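Local coordinates for aminopeptidase N family protein (Idiomarina loihiensis L2TR, PDB 4FGM), which probably acts as a zinc-dependent aminopeptidase of the M61 family, removing residues from the N-terminus of peptides, at residues His54-Gly59 and Pro80-Tyr85. Sequence-based numbering, arbitrary orientation.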
ATOM      1  N   HIS A  54     -27.366   8.167  19.750  1.00 48.06           N
ATOM      2  CA  HIS A  54     -28.104   8.662  20.906  1.00 47.14           C
ATOM      3  C   HIS A  54     -27.489   8.039  22.155  1.00 43.99           C
ATOM      4  O   HIS A  54     -26.687   7.108  22.059  1.00 43.24           O
ATOM      5  CB  HIS A  54     -29.605   8.362  20.801  1.00 43.30           C
ATOM      6  CG  HIS A  54     -29.936   6.916  20.647  1.00 51.24           C
ATOM      7  ND1 HIS A  54     -29.752   6.230  19.464  1.00 51.92           N
ATOM      8  CD2 HIS A  54     -30.468   6.025  21.517  1.00 51.10           C
ATOM      9  CE1 HIS A  54     -30.161   4.983  19.612  1.00 51.60           C
ATOM     10  NE2 HIS A  54     -30.601   4.832  20.850  1.00 49.49           N
ATOM     11  N   ALA A  55     -27.833   8.555  23.327  1.00 41.57           N
ATOM     12  CA  ALA A  55     -27.243   8.035  24.554  1.00 42.04           C
ATOM     13  C   ALA A  55     -28.272   7.768  25.623  1.00 46.19           C
ATOM     14  O   ALA A  55     -29.390   8.278  25.568  1.00 47.71           O
ATOM     15  CB  ALA A  55     -26.213   9.006  25.077  1.00 39.14           C
ATOM     16  N   GLU A  56     -27.885   6.969  26.609  1.00 45.27           N
ATOM     17  CA  GLU A  56     -28.793   6.645  27.696  1.00 51.42           C
ATOM     18  C   GLU A  56     -28.011   6.365  28.964  1.00 48.39           C
ATOM     19  O   GLU A  56     -26.875   5.887  28.917  1.00 49.92           O
ATOM     20  CB  GLU A  56     -29.643   5.422  27.342  1.00 46.31           C
ATOM     21  CG  GLU A  56     -28.870   4.118  27.361  1.00 58.26           C
ATOM     22  CD  GLU A  56     -29.768   2.904  27.291  1.00 69.17           C
ATOM     23  OE1 GLU A  56     -30.732   2.832  28.082  1.00 76.20           O
ATOM     24  OE2 GLU A  56     -29.502   2.013  26.457  1.00 64.69           O
ATOM     25  N   SER A  57     -28.622   6.679  30.098  1.00 45.28           N
ATOM     26  CA  SER A  57     -27.989   6.449  31.382  1.00 47.34           C
ATOM     27  C   SER A  57     -29.055   6.272  32.443  1.00 48.33           C
ATOM     28  O   SER A  57     -30.030   7.021  32.492  1.00 50.32           O
ATOM     29  CB  SER A  57     -27.077   7.619  31.752  1.00 49.23           C
ATOM     30  OG  SER A  57     -26.268   7.281  32.867  1.00 43.13           O
ATOM     31  N   ASN A  58     -28.866   5.257  33.276  1.00 44.57           N
ATOM     32  CA  ASN A  58     -29.789   4.963  34.357  1.00 48.47           C
ATOM     33  C   ASN A  58     -31.228   4.863  33.866  1.00 52.03           C
ATOM     34  O   ASN A  58     -32.139   5.422  34.474  1.00 52.21           O
ATOM     35  CB  ASN A  58     -29.668   6.038  35.439  1.00 53.79           C
ATOM     36  CG  ASN A  58     -30.169   5.567  36.791  1.00 56.17           C
ATOM     37  OD1 ASN A  58     -29.947   4.417  37.186  1.00 57.83           O
ATOM     38  ND2 ASN A  58     -30.828   6.463  37.520  1.00 44.46           N
ATOM     39  N   GLY A  59     -31.414   4.157  32.750  1.00 46.51           N
ATOM     40  CA  GLY A  59     -32.739   3.953  32.198  1.00 44.24           C
ATOM     41  C   GLY A  59     -33.413   5.143  31.558  1.00 51.65           C
ATOM     42  O   GLY A  59     -34.576   5.054  31.169  1.00 59.65           O
ATOM     43  N   PRO A  80     -23.156   5.037  34.800  1.00 52.28           N
ATOM     44  CA  PRO A  80     -22.496   4.564  33.580  1.00 44.89           C
ATOM     45  C   PRO A  80     -23.352   5.033  32.402  1.00 52.50           C
ATOM     46  O   PRO A  80     -24.571   5.164  32.531  1.00 52.87           O
ATOM     47  CB  PRO A  80     -22.538   3.045  33.737  1.00 42.95           C
ATOM     48  CG  PRO A  80     -22.472   2.848  35.215  1.00 43.42           C
ATOM     49  CD  PRO A  80     -23.396   3.923  35.739  1.00 48.26           C
ATOM     50  N   VAL A  81     -22.726   5.293  31.261  1.00 48.77           N
ATOM     51  CA  VAL A  81     -23.471   5.733  30.088  1.00 44.68           C
ATOM     52  C   VAL A  81     -23.251   4.781  28.919  1.00 43.92           C
ATOM     53  O   VAL A  81     -22.152   4.243  28.724  1.00 46.83           O
ATOM     54  CB  VAL A  81     -23.059   7.166  29.661  1.00 44.52           C
ATOM     55  CG1 VAL A  81     -23.723   7.532  28.341  1.00 35.23           C
ATOM     56  CG2 VAL A  81     -23.464   8.171  30.736  1.00 39.95           C
ATOM     57  N   THR A  82     -24.316   4.562  28.157  1.00 40.54           N
ATOM     58  CA  THR A  82     -24.277   3.697  26.988  1.00 44.09           C
ATOM     59  C   THR A  82     -24.634   4.544  25.768  1.00 39.80           C
ATOM     60  O   THR A  82     -25.668   5.206  25.740  1.00 48.76           O
ATOM     61  CB  THR A  82     -25.285   2.531  27.112  1.00 50.18           C
ATOM     62  OG1 THR A  82     -24.981   1.762  28.281  1.00 56.67           O
ATOM     63  CG2 THR A  82     -25.199   1.617  25.892  1.00 51.15           C
ATOM     64  N   VAL A  83     -23.760   4.530  24.769  1.00 39.59           N
ATOM     65  CA  VAL A  83     -23.971   5.294  23.546  1.00 43.64           C
ATOM     66  C   VAL A  83     -24.295   4.315  22.425  1.00 47.29           C
ATOM     67  O   VAL A  83     -23.586   3.333  22.235  1.00 46.93           O
ATOM     68  CB  VAL A  83     -22.702   6.098  23.189  1.00 42.11           C
ATOM     69  CG1 VAL A  83     -22.958   6.996  21.987  1.00 44.72           C
ATOM     70  CG2 VAL A  83     -22.262   6.917  24.399  1.00 38.06           C
ATOM     71  N   HIS A  84     -25.373   4.576  21.697  1.00 47.58           N
ATOM     72  CA  HIS A  84     -25.793   3.704  20.605  1.00 42.74           C
ATOM     73  C   HIS A  84     -25.740   4.432  19.269  1.00 42.18           C
ATOM     74  O   HIS A  84     -26.092   5.604  19.182  1.00 48.58           O
ATOM     75  CB  HIS A  84     -27.240   3.242  20.803  1.00 37.34           C
ATOM     76  CG  HIS A  84     -27.495   2.527  22.091  1.00 45.31           C
ATOM     77  ND1 HIS A  84     -27.213   1.190  22.274  1.00 47.68           N
ATOM     78  CD2 HIS A  84     -28.056   2.954  23.247  1.00 49.95           C
ATOM     79  CE1 HIS A  84     -27.593   0.823  23.485  1.00 45.90           C
ATOM     80  NE2 HIS A  84     -28.109   1.876  24.096  1.00 47.47           N
ATOM     81  N   TYR A  85     -25.300   3.734  18.229  1.00 37.84           N
ATOM     82  CA  TYR A  85     -25.284   4.299  16.884  1.00 40.29           C
ATOM     83  C   TYR A  85     -25.123   3.199  15.855  1.00 39.09           C
ATOM     84  O   TYR A  85     -24.802   2.056  16.191  1.00 37.56           O
ATOM     85  CB  TYR A  85     -24.179   5.359  16.695  1.00 37.20           C
ATOM     86  CG  TYR A  85     -22.777   4.923  17.052  1.00 42.71           C
ATOM     87  CD1 TYR A  85     -22.297   5.053  18.354  1.00 45.39           C
ATOM     88  CD2 TYR A  85     -21.922   4.383  16.085  1.00 41.78           C
ATOM     89  CE1 TYR A  85     -20.999   4.661  18.691  1.00 43.40           C
ATOM     90  CE2 TYR A  85     -20.613   3.980  16.413  1.00 33.27           C
ATOM     91  CZ  TYR A  85     -20.166   4.126  17.718  1.00 38.28           C
ATOM     92  OH  TYR A  85     -18.895   3.731  18.072  1.00 39.99           O
TER
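Pro-80 meets Ser-57 through its backbone carbonyl: Ser-57 OG donates to Pro-80 O over 2.7 Å, coming in from above the carbonyl plane. With chi1 at -169°, OG swings away from its own backbone N toward that oxygen, and it also bonds to Ser-77 OG. Val-81 follows, its CG2 lying against the Ser-57 hydroxymethyl and its CG1 4.4 Å from Ala-55 CB. At Thr-82 the strands form an antiparallel hydrogen-bonded pair with Glu-56: Thr-82 N to Glu-56 O is almost straight, while the return bond from Glu-56 N to Thr-82 O is more bent. The two side chains run alongside each other, Thr-82 CB 3.9 Å from Glu-56 CG. Val-83 faces Ala-55 as a non-hydrogen-bonded pair, and its CG1 rests near His-54 O. His-84 then closes a second hydrogen-bonded pair, with His-54. His-84 NE2 reaches diagonally back to Glu-56 OE2 at 2.7 Å; the oxygen sits in the ring plane and accepts on its anti lone pair. His-84 ND1 bonds to Ser-19 OG, so both its ring nitrogens are held, while His-84 CB lies over a face of the His-54 imidazole, 3.9 Å from that ring's centroid, a CH-pi contact. A leucine in place of His-84 would probably leave the Glu-56 carboxylate without this mate and free to turn. The contact belongs to the N-terminal beta domain, far from the zinc site: strand 81-91 runs between strands 53-57 and 15-22, strand 60-68 pairs with 53-57 on its other edge, and the side chains of Ala-55 and Val-81 touch Leu-62 of strand 60-68 and Leu-74 of strand 71-74.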